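Local structure of alpha-galactosidase (Lactobacillus brevis, 3MI6) at residues Leu449-Arg453 against Pro454-Asp458. The protein probably hydrolyses terminal, non-reducing alpha-D-galactose residues from alpha-galactosides, as a glycoside hydrolase of family 36. Sequence-based numbering, arbitrary orientation.
Sequences LDMAR and PEVVD
Arg-453 and Glu-455 meet at the N-terminus of helix 454-471, which leads into barrel strand 475-478 of the (beta/alpha)8 catalytic domain. A type I turn from Asp-450 to Arg-453 delivers the chain to this helix, with Arg-453 at the N-cap and Pro-454, which has no N-H to give, suited to the first turn. The carbonyl O of Arg-453 accepts a hydrogen bond from Val-456 N at 2.9 Å, and a longer, weak one from Val-457 N. The extended arginine chain brings NH1 to 2.8 Å from OE2 of Glu-455, a salt bridge whose hydrogen bond is weak and bent (116°), guanidinium and carboxylate planes standing 69° apart. Glu-455 reaches back because its CG sits between backbone N and carbonyl carbon (chi1 61°) and the chain then folds at chi2. CG of Asp-450 lies at the edge of the Arg-453 guanidinium, in its plane, and Arg-453 NE makes a salt bridge to Asp-450 OD2 at 3.3 Å, with a weak hydrogen bond; Ser-489 also bonds OD2, while Arg-491 pairs with the other Glu-455 oxygen. Valines of the first helical turn pack on the preceding turn: beta-branched Val-456 sets CG2 3.8 Å from Arg-453 CB, and the bent selenomethionine Met-451 crosses both, its CE 3.9 Å from Val-457 CG2. A leucine in place of Arg-453 would probably cost Asp-450 this ion pair and Glu-455 one of its two arginines. Arg-453 thus probably helps offset both acids' charge, sharing Glu-455 with Arg-491.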
# COMPACT_ATOMS: atom_id res chain seq x y z
N LEU D 449 45.43 6.24 -14.11
CA LEU D 449 46.79 6.05 -13.58
C LEU D 449 46.79 5.14 -12.37
O LEU D 449 45.91 5.21 -11.53
CB LEU D 449 47.37 7.38 -13.12
CG LEU D 449 47.54 8.43 -14.21
CD1 LEU D 449 47.90 9.77 -13.60
CD2 LEU D 449 48.59 7.92 -15.18
N ASP D 450 47.82 4.32 -12.25
CA ASP D 450 47.96 3.51 -11.04
C ASP D 450 48.34 4.34 -9.80
O ASP D 450 49.50 4.44 -9.43
CB ASP D 450 48.96 2.39 -11.28
CG ASP D 450 49.02 1.44 -10.14
OD1 ASP D 450 48.45 1.76 -9.08
OD2 ASP D 450 49.65 0.38 -10.29
N MSE D 451 47.34 4.92 -9.16
CA MSE D 451 47.53 5.69 -7.93
C MSE D 451 48.12 4.87 -6.80
O MSE D 451 48.43 5.40 -5.74
CB MSE D 451 46.20 6.27 -7.46
CG MSE D 451 45.55 7.25 -8.42
SE MSE D 451 46.63 8.86 -8.68
CE MSE D 451 46.71 9.48 -6.83
N ALA D 452 48.22 3.56 -6.99
CA ALA D 452 48.74 2.69 -5.96
C ALA D 452 50.25 2.84 -5.85
O ALA D 452 50.85 2.42 -4.86
CB ALA D 452 48.36 1.25 -6.25
N ARG D 453 50.85 3.44 -6.88
CA ARG D 453 52.30 3.64 -6.91
C ARG D 453 52.68 5.00 -6.33
O ARG D 453 52.22 6.04 -6.82
CB ARG D 453 52.81 3.56 -8.34
CG ARG D 453 52.50 2.28 -9.05
CD ARG D 453 52.47 2.52 -10.55
NE ARG D 453 52.71 1.29 -11.28
CZ ARG D 453 53.84 1.00 -11.91
NH1 ARG D 453 54.85 1.87 -11.92
NH2 ARG D 453 53.97 -0.15 -12.55
N PRO D 454 53.52 5.00 -5.30
CA PRO D 454 53.98 6.25 -4.71
C PRO D 454 54.79 7.12 -5.68
O PRO D 454 54.91 8.32 -5.46
CB PRO D 454 54.85 5.79 -3.53
CG PRO D 454 54.27 4.46 -3.17
CD PRO D 454 53.84 3.84 -4.46
N GLU D 455 55.33 6.55 -6.75
CA GLU D 455 56.02 7.39 -7.72
C GLU D 455 55.00 8.26 -8.45
O GLU D 455 55.29 9.40 -8.82
CB GLU D 455 56.89 6.57 -8.70
CG GLU D 455 56.15 5.55 -9.59
CD GLU D 455 56.20 4.10 -9.05
OE1 GLU D 455 56.19 3.90 -7.80
OE2 GLU D 455 56.24 3.16 -9.88
N VAL D 456 53.80 7.73 -8.62
CA VAL D 456 52.75 8.47 -9.31
C VAL D 456 52.25 9.66 -8.50
O VAL D 456 52.11 10.76 -9.03
CB VAL D 456 51.57 7.55 -9.68
CG1 VAL D 456 50.42 8.34 -10.27
CG2 VAL D 456 52.03 6.47 -10.64
N VAL D 457 52.01 9.45 -7.21
CA VAL D 457 51.56 10.52 -6.33
C VAL D 457 52.58 11.68 -6.28
O VAL D 457 52.19 12.85 -6.31
CB VAL D 457 51.18 9.99 -4.91
CG1 VAL D 457 50.73 11.10 -4.01
CG2 VAL D 457 50.07 8.96 -5.01
N ASP D 458 53.87 11.32 -6.25
CA ASP D 458 54.97 12.30 -6.21
C ASP D 458 55.01 13.17 -7.45
O ASP D 458 55.22 14.38 -7.37
CB ASP D 458 56.31 11.61 -6.05
CG ASP D 458 56.53 11.03 -4.66
OD1 ASP D 458 55.84 11.45 -3.69
OD2 ASP D 458 57.43 10.16 -4.53